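PDB 5EY7: fructokinase from Vibrio cholerae serotype O1, which transfers a phosphate group from ATP to D-fructose, as a sugar kinase of the PfkB (ribokinase-like) family. Local coordinates for residues A51-R56 / T310-Q315; M18-L23 / S58-F63. All coordinates share one frame; numbering follows the deposited sequence.

Contact 1 (A51-R56 / T310-Q315)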
ATOM      1  N   ALA A  51     -18.703   4.001 -13.097  1.00 46.66           N
ATOM      2  CA  ALA A  51     -19.288   5.338 -13.057  1.00 47.65           C
ATOM      3  C   ALA A  51     -18.741   6.194 -14.191  1.00 51.12           C
ATOM      4  O   ALA A  51     -19.476   6.937 -14.840  1.00 53.82           O
ATOM      5  CB  ALA A  51     -19.020   6.006 -11.720  1.00 47.73           C
ATOM      6  N   VAL A  52     -17.437   6.081 -14.415  1.00 50.01           N
ATOM      7  CA  VAL A  52     -16.755   6.827 -15.460  1.00 49.71           C
ATOM      8  C   VAL A  52     -17.121   6.311 -16.853  1.00 48.75           C
ATOM      9  O   VAL A  52     -17.277   7.090 -17.794  1.00 49.85           O
ATOM     10  CB  VAL A  52     -15.224   6.769 -15.246  1.00 50.41           C
ATOM     11  CG1 VAL A  52     -14.466   6.989 -16.549  1.00 51.68           C
ATOM     12  CG2 VAL A  52     -14.809   7.782 -14.188  1.00 51.09           C
ATOM     13  N   ALA A  53     -17.278   4.998 -16.975  1.00 47.16           N
ATOM     14  CA  ALA A  53     -17.638   4.393 -18.251  1.00 46.60           C
ATOM     15  C   ALA A  53     -19.037   4.815 -18.691  1.00 47.89           C
ATOM     16  O   ALA A  53     -19.299   4.997 -19.881  1.00 50.93           O
ATOM     17  CB  ALA A  53     -17.548   2.883 -18.159  1.00 43.94           C
ATOM     18  N   ILE A  54     -19.934   4.967 -17.725  1.00 44.36           N
ATOM     19  CA  ILE A  54     -21.302   5.380 -18.009  1.00 45.36           C
ATOM     20  C   ILE A  54     -21.333   6.841 -18.443  1.00 48.01           C
ATOM     21  O   ILE A  54     -21.998   7.198 -19.414  1.00 47.98           O
ATOM     22  CB  ILE A  54     -22.211   5.182 -16.781  1.00 42.95           C
ATOM     23  CG1 ILE A  54     -22.337   3.697 -16.457  1.00 41.13           C
ATOM     24  CG2 ILE A  54     -23.584   5.793 -17.012  1.00 43.78           C
ATOM     25  CD1 ILE A  54     -23.092   3.413 -15.191  1.00 39.77           C
ATOM     26  N   ALA A  55     -20.598   7.680 -17.717  1.00 49.56           N
ATOM     27  CA  ALA A  55     -20.537   9.106 -18.010  1.00 53.80           C
ATOM     28  C   ALA A  55     -19.931   9.367 -19.385  1.00 56.48           C
ATOM     29  O   ALA A  55     -20.383  10.250 -20.109  1.00 53.40           O
ATOM     30  CB  ALA A  55     -19.743   9.827 -16.940  1.00 53.75           C
ATOM     31  N   ARG A  56     -18.913   8.592 -19.743  1.00 56.52           N
ATOM     32  CA  ARG A  56     -18.252   8.754 -21.034  1.00 57.12           C
ATOM     33  C   ARG A  56     -19.165   8.353 -22.187  1.00 56.04           C
ATOM     34  O   ARG A  56     -18.921   8.719 -23.335  1.00 58.86           O
ATOM     35  CB  ARG A  56     -16.952   7.952 -21.077  1.00 55.59           C
ATOM     36  CG  ARG A  56     -15.731   8.801 -20.769  1.00 58.36           C
ATOM     37  CD  ARG A  56     -14.722   8.021 -19.930  1.00 58.32           C
ATOM     38  NE  ARG A  56     -13.612   7.514 -20.728  1.00 59.29           N
ATOM     39  CZ  ARG A  56     -12.361   7.942 -20.619  1.00 59.27           C
ATOM     40  NH1 ARG A  56     -12.051   8.888 -19.740  1.00 58.96           N
ATOM     41  NH2 ARG A  56     -11.423   7.417 -21.392  1.00 60.85           N
ATOM     42  N   THR A 310      -8.692   4.773 -18.801  1.00 62.97           N
ATOM     43  CA  THR A 310      -8.019   5.492 -19.880  1.00 64.94           C
ATOM     44  C   THR A 310      -8.562   5.221 -21.283  1.00 62.44           C
ATOM     45  O   THR A 310      -8.484   6.084 -22.150  1.00 61.85           O
ATOM     46  CB  THR A 310      -6.512   5.182 -19.869  1.00 70.07           C
ATOM     47  OG1 THR A 310      -6.316   3.763 -19.885  1.00 70.50           O
ATOM     48  CG2 THR A 310      -5.867   5.762 -18.618  1.00 71.08           C
ATOM     49  N   ALA A 311      -9.128   4.041 -21.505  1.00 62.53           N
ATOM     50  CA  ALA A 311      -9.632   3.697 -22.830  1.00 61.42           C
ATOM     51  C   ALA A 311     -11.146   3.502 -22.859  1.00 59.32           C
ATOM     52  O   ALA A 311     -11.675   2.912 -23.797  1.00 59.98           O
ATOM     53  CB  ALA A 311      -8.936   2.446 -23.345  1.00 62.99           C
ATOM     54  N   LEU A 312     -11.840   3.999 -21.841  1.00 56.22           N
ATOM     55  CA  LEU A 312     -13.297   3.918 -21.824  1.00 53.84           C
ATOM     56  C   LEU A 312     -13.870   4.848 -22.890  1.00 54.91           C
ATOM     57  O   LEU A 312     -13.669   6.059 -22.840  1.00 56.51           O
ATOM     58  CB  LEU A 312     -13.846   4.259 -20.441  1.00 50.66           C
ATOM     59  CG  LEU A 312     -13.473   3.267 -19.335  1.00 51.10           C
ATOM     60  CD1 LEU A 312     -13.966   3.752 -17.985  1.00 50.02           C
ATOM     61  CD2 LEU A 312     -14.031   1.884 -19.637  1.00 50.36           C
ATOM     62  N   PRO A 313     -14.586   4.272 -23.866  1.00 54.84           N
ATOM     63  CA  PRO A 313     -15.003   4.954 -25.094  1.00 55.55           C
ATOM     64  C   PRO A 313     -16.245   5.830 -24.953  1.00 52.88           C
ATOM     65  O   PRO A 313     -17.085   5.588 -24.090  1.00 51.84           O
ATOM     66  CB  PRO A 313     -15.297   3.788 -26.036  1.00 56.41           C
ATOM     67  CG  PRO A 313     -15.840   2.745 -25.129  1.00 55.50           C
ATOM     68  CD  PRO A 313     -15.054   2.875 -23.841  1.00 55.04           C
ATOM     69  N   ASN A 314     -16.344   6.848 -25.801  1.00 52.72           N
ATOM     70  CA  ASN A 314     -17.591   7.578 -25.965  1.00 51.17           C
ATOM     71  C   ASN A 314     -18.460   6.830 -26.961  1.00 52.80           C
ATOM     72  O   ASN A 314     -18.040   5.805 -27.501  1.00 54.56           O
ATOM     73  CB  ASN A 314     -17.340   9.017 -26.424  1.00 51.58           C
ATOM     74  CG  ASN A 314     -16.539   9.100 -27.718  1.00 54.02           C
ATOM     75  OD1 ASN A 314     -16.476   8.150 -28.496  1.00 54.54           O
ATOM     76  ND2 ASN A 314     -15.923  10.252 -27.951  1.00 55.97           N
ATOM     77  N   GLN A 315     -19.662   7.336 -27.214  1.00 52.60           N
ATOM     78  CA  GLN A 315     -20.582   6.641 -28.109  1.00 52.97           C
ATOM     79  C   GLN A 315     -20.014   6.500 -29.516  1.00 53.14           C
ATOM     80  O   GLN A 315     -20.133   5.445 -30.132  1.00 53.03           O
ATOM     81  CB  GLN A 315     -21.937   7.352 -28.152  1.00 53.24           C
ATOM     82  CG  GLN A 315     -22.961   6.741 -27.213  1.00 53.20           C
ATOM     83  CD  GLN A 315     -24.290   7.461 -27.238  1.00 54.71           C
ATOM     84  OE1 GLN A 315     -24.874   7.681 -28.299  1.00 56.82           O
ATOM     85  NE2 GLN A 315     -24.775   7.839 -26.064  1.00 54.67           N
TER
HETATM   86  O   HOH W   1     -17.230   4.282 -21.567  1.00 35.11           O
HETATM   87  O   HOH W   2     -20.651   9.414 -25.928  1.00 45.30           O

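Contact 2 (M18-L23 / S58-F63)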
ATOM      1  N   MET A  18     -32.807  10.592 -18.661  1.00111.90           N
ATOM      2  CA  MET A  18     -32.894   9.146 -18.492  1.00109.35           C
ATOM      3  C   MET A  18     -32.420   8.732 -17.097  1.00101.92           C
ATOM      4  O   MET A  18     -32.054   9.581 -16.289  1.00102.00           O
ATOM      5  CB  MET A  18     -32.087   8.436 -19.585  1.00112.65           C
ATOM      6  CG  MET A  18     -32.075   9.171 -20.927  1.00117.37           C
ATOM      7  SD  MET A  18     -33.709   9.580 -21.583  1.00157.31           S
ATOM      8  CE  MET A  18     -34.016   8.189 -22.667  1.00124.69           C
ATOM      9  N   SER A  19     -32.419   7.429 -16.827  1.00 90.87           N
ATOM     10  CA  SER A  19     -32.189   6.926 -15.471  1.00 81.52           C
ATOM     11  C   SER A  19     -30.779   7.163 -14.938  1.00 73.40           C
ATOM     12  O   SER A  19     -29.791   6.822 -15.583  1.00 73.23           O
ATOM     13  CB  SER A  19     -32.504   5.429 -15.407  1.00 84.84           C
ATOM     14  OG  SER A  19     -33.835   5.172 -15.823  1.00 88.93           O
ATOM     15  N   ARG A  20     -30.705   7.741 -13.746  1.00 65.55           N
ATOM     16  CA  ARG A  20     -29.442   7.933 -13.052  1.00 59.24           C
ATOM     17  C   ARG A  20     -28.931   6.606 -12.500  1.00 54.75           C
ATOM     18  O   ARG A  20     -29.708   5.791 -12.004  1.00 53.89           O
ATOM     19  CB  ARG A  20     -29.609   8.947 -11.921  1.00 57.79           C
ATOM     20  CG  ARG A  20     -28.360   9.159 -11.091  1.00 59.02           C
ATOM     21  CD  ARG A  20     -28.713   9.613  -9.686  1.00 60.50           C
ATOM     22  NE  ARG A  20     -28.841  11.061  -9.576  1.00 65.35           N
ATOM     23  CZ  ARG A  20     -29.649  11.673  -8.716  1.00 68.32           C
ATOM     24  NH1 ARG A  20     -30.412  10.957  -7.904  1.00 67.16           N
ATOM     25  NH2 ARG A  20     -29.699  12.998  -8.680  1.00 71.30           N
ATOM     26  N   VAL A  21     -27.624   6.388 -12.589  1.00 51.64           N
ATOM     27  CA  VAL A  21     -27.016   5.172 -12.064  1.00 48.97           C
ATOM     28  C   VAL A  21     -26.116   5.472 -10.874  1.00 47.92           C
ATOM     29  O   VAL A  21     -25.121   6.176 -11.002  1.00 50.50           O
ATOM     30  CB  VAL A  21     -26.200   4.439 -13.136  1.00 47.84           C
ATOM     31  CG1 VAL A  21     -25.567   3.183 -12.542  1.00 45.62           C
ATOM     32  CG2 VAL A  21     -27.085   4.093 -14.323  1.00 48.56           C
ATOM     33  N   TRP A  22     -26.486   4.950  -9.711  1.00 44.88           N
ATOM     34  CA  TRP A  22     -25.710   5.141  -8.495  1.00 42.37           C
ATOM     35  C   TRP A  22     -24.613   4.097  -8.388  1.00 44.03           C
ATOM     36  O   TRP A  22     -24.824   2.932  -8.714  1.00 47.46           O
ATOM     37  CB  TRP A  22     -26.612   5.072  -7.263  1.00 40.36           C
ATOM     38  CG  TRP A  22     -27.464   6.272  -7.075  1.00 39.76           C
ATOM     39  CD1 TRP A  22     -28.781   6.400  -7.395  1.00 37.74           C
ATOM     40  CD2 TRP A  22     -27.053   7.523  -6.529  1.00 40.02           C
ATOM     41  NE1 TRP A  22     -29.222   7.657  -7.073  1.00 36.85           N
ATOM     42  CE2 TRP A  22     -28.180   8.371  -6.537  1.00 37.89           C
ATOM     43  CE3 TRP A  22     -25.849   8.021  -6.026  1.00 41.99           C
ATOM     44  CZ2 TRP A  22     -28.135   9.679  -6.068  1.00 38.59           C
ATOM     45  CZ3 TRP A  22     -25.804   9.321  -5.558  1.00 41.94           C
ATOM     46  CH2 TRP A  22     -26.940  10.135  -5.584  1.00 40.06           C
ATOM     47  N   LEU A  23     -23.438   4.518  -7.938  1.00 41.97           N
ATOM     48  CA  LEU A  23     -22.322   3.602  -7.765  1.00 41.55           C
ATOM     49  C   LEU A  23     -21.661   3.787  -6.406  1.00 38.87           C
ATOM     50  O   LEU A  23     -21.486   4.905  -5.929  1.00 37.82           O
ATOM     51  CB  LEU A  23     -21.301   3.783  -8.888  1.00 45.44           C
ATOM     52  CG  LEU A  23     -21.868   3.388 -10.254  1.00 49.29           C
ATOM     53  CD1 LEU A  23     -22.240   4.615 -11.073  1.00 49.14           C
ATOM     54  CD2 LEU A  23     -20.934   2.478 -11.026  1.00 51.67           C
ATOM     55  N   SER A  58     -22.146   9.421 -22.349  1.00 56.84           N
ATOM     56  CA  SER A  58     -23.151  10.474 -22.172  1.00 58.99           C
ATOM     57  C   SER A  58     -24.299  10.041 -21.258  1.00 57.47           C
ATOM     58  O   SER A  58     -25.417  10.546 -21.370  1.00 58.97           O
ATOM     59  CB  SER A  58     -23.708  10.935 -23.522  1.00 63.15           C
ATOM     60  OG  SER A  58     -24.573   9.965 -24.088  1.00 63.28           O
ATOM     61  N   GLY A  59     -24.011   9.109 -20.356  1.00 54.60           N
ATOM     62  CA  GLY A  59     -24.985   8.649 -19.382  1.00 53.78           C
ATOM     63  C   GLY A  59     -24.891   9.404 -18.072  1.00 55.66           C
ATOM     64  O   GLY A  59     -23.928  10.130 -17.831  1.00 57.89           O
ATOM     65  N   ARG A  60     -25.894   9.229 -17.220  1.00 55.24           N
ATOM     66  CA  ARG A  60     -25.954   9.939 -15.949  1.00 56.97           C
ATOM     67  C   ARG A  60     -25.602   9.009 -14.795  1.00 55.52           C
ATOM     68  O   ARG A  60     -26.383   8.136 -14.426  1.00 54.06           O
ATOM     69  CB  ARG A  60     -27.343  10.544 -15.738  1.00 59.92           C
ATOM     70  CG  ARG A  60     -27.471  11.425 -14.502  1.00 63.15           C
ATOM     71  CD  ARG A  60     -28.529  12.512 -14.698  1.00 68.63           C
ATOM     72  NE  ARG A  60     -29.864  11.959 -14.912  1.00 71.54           N
ATOM     73  CZ  ARG A  60     -30.803  11.877 -13.975  1.00 73.61           C
ATOM     74  NH1 ARG A  60     -30.564  12.322 -12.748  1.00 74.45           N
ATOM     75  NH2 ARG A  60     -31.986  11.355 -14.264  1.00 74.08           N
ATOM     76  N   SER A  61     -24.412   9.194 -14.233  1.00 55.19           N
ATOM     77  CA  SER A  61     -23.947   8.356 -13.134  1.00 51.47           C
ATOM     78  C   SER A  61     -23.503   9.190 -11.939  1.00 51.39           C
ATOM     79  O   SER A  61     -22.949  10.270 -12.099  1.00 53.67           O
ATOM     80  CB  SER A  61     -22.806   7.458 -13.597  1.00 43.36           C
ATOM     81  OG  SER A  61     -21.715   8.225 -14.038  1.00 44.83           O
ATOM     82  N   ALA A  62     -23.761   8.680 -10.740  1.00 52.75           N
ATOM     83  CA  ALA A  62     -23.343   9.345  -9.514  1.00 54.94           C
ATOM     84  C   ALA A  62     -22.644   8.361  -8.588  1.00 56.10           C
ATOM     85  O   ALA A  62     -22.854   7.154  -8.677  1.00 56.64           O
ATOM     86  CB  ALA A  62     -24.532   9.976  -8.814  1.00 55.18           C
ATOM     87  N   PHE A  63     -21.819   8.888  -7.694  1.00 54.37           N
ATOM     88  CA  PHE A  63     -21.053   8.058  -6.779  1.00 51.09           C
ATOM     89  C   PHE A  63     -21.319   8.438  -5.337  1.00 52.52           C
ATOM     90  O   PHE A  63     -21.234   9.605  -4.973  1.00 54.92           O
ATOM     91  CB  PHE A  63     -19.558   8.178  -7.072  1.00 51.95           C
ATOM     92  CG  PHE A  63     -18.689   7.374  -6.148  1.00 51.16           C
ATOM     93  CD1 PHE A  63     -18.257   7.902  -4.940  1.00 53.23           C
ATOM     94  CD2 PHE A  63     -18.298   6.093  -6.490  1.00 49.51           C
ATOM     95  CE1 PHE A  63     -17.462   7.165  -4.089  1.00 52.21           C
ATOM     96  CE2 PHE A  63     -17.499   5.350  -5.647  1.00 50.00           C
ATOM     97  CZ  PHE A  63     -17.078   5.888  -4.443  1.00 50.04           C
TER

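Contact 1 (A51-R56 / T310-Q315)
The guanidinium of Arg56 meets the carbonyl of Leu312 with its edge: Leu312 O lies close to the guanidinium plane, and the carbonyl carbon behind it lies in that plane too. Two nitrogens of the guanidinium hold this single oxygen in a side-on grip. Arg56 NE donates to Leu312 O at 2.6 Å with an N-H...O angle of 155°. Arg56 NH2 donates to Leu312 O at 3.0 Å along a more bent path of 130°. Bends at chi2 and chi3 bring the arginine chain across the leucine side chain at about a right angle, with Arg56 NE 3.3 Å from Leu312 CB. The double grip and a salt bridge from NH1 to Glu83 together fix the rotation of the guanidinium.

The Leu312 side chain points toward the helix. Leu312 CD1 touches Val52 CG1 at 3.6 Å and Ala53 CB at 3.7 Å; CG1 is the valine branch anti to the backbone N (chi1 156°), and it is this methyl that meets the leucine. Further along, Arg56 O receives a CA-H...O contact from Asn314 CA at 3.2 Å. One water donates to both Ala53 O and Pro313 O, while a second bridges Arg56 O and Gln315 N.

Asn314 is the N-cap of helix 315-322, its OD1 accepting from Ala317 N. In this ribokinase-like protein the contact thus joins the C-terminal part of helix 46-56 to the loop leading into helix 315-322, the last of the chain, beside the fructose site, where the Leu312 side chain lies about 5 Å from that of Asn49.

Contact 2 (M18-L23 / S58-F63)
Strands 21-24 and 61-68 are parallel neighbours in the large sheet of the ribokinase-like fold, and they pair in register, Val21 with Ser61, Trp22 with Ala62 and Leu23 with Phe63. The ladder alternates between the strands: Val21 N donates to Arg60 O at 2.8 Å, Ala62 N to Val21 O at 2.9 Å and Leu23 N to Ala62 O at 2.8 Å.

On the face carrying Trp22 and Ala62, the alanine CB sits over the indole as a CH-pi contact, Ala62 CB being 3.9 Å from the centroid of the six-membered ring of Trp22. The indole NE1 is held by Glu137. On the other face, Leu23 CD1 rests 3.8 Å from Ser61 CB.

Arg60 reaches back along its neighbour, its CG anti to the backbone N (chi1 -174°) and its chain bent at chi3. Arg60 NH2 donates to Met18 O at 2.7 Å, though Met18 is poorly ordered, and Arg20 CB lies over one face of the Arg60 guanidinium. The two guanidinium planes are 65° apart, with Arg20 NE 3.8 Å from Arg60 NH1. A salt bridge from Arg20 to Glu137 probably offsets the repulsion between these like charges.

The two contacts adjoin, sharing the passage from helix 46-56 into strand 61-68. Contact 2 is mainly buried, and backbone pairing and apolar side chains dominate it; its two arginines lie at the more exposed end. Contact 1 is only partly buried and depends on a side chain gripping a loop carbonyl, on bridging waters and on a small apolar patch. Helix 46-56 stands between the loop of contact 1 and the sheet of contact 2: Ala51 O accepts from Ser61 OG, and Ile54 packs on Val21. A Schellman motif, with Gly59 N bonded to Ile54 O, ends the helix and leads the chain from one contact into the other.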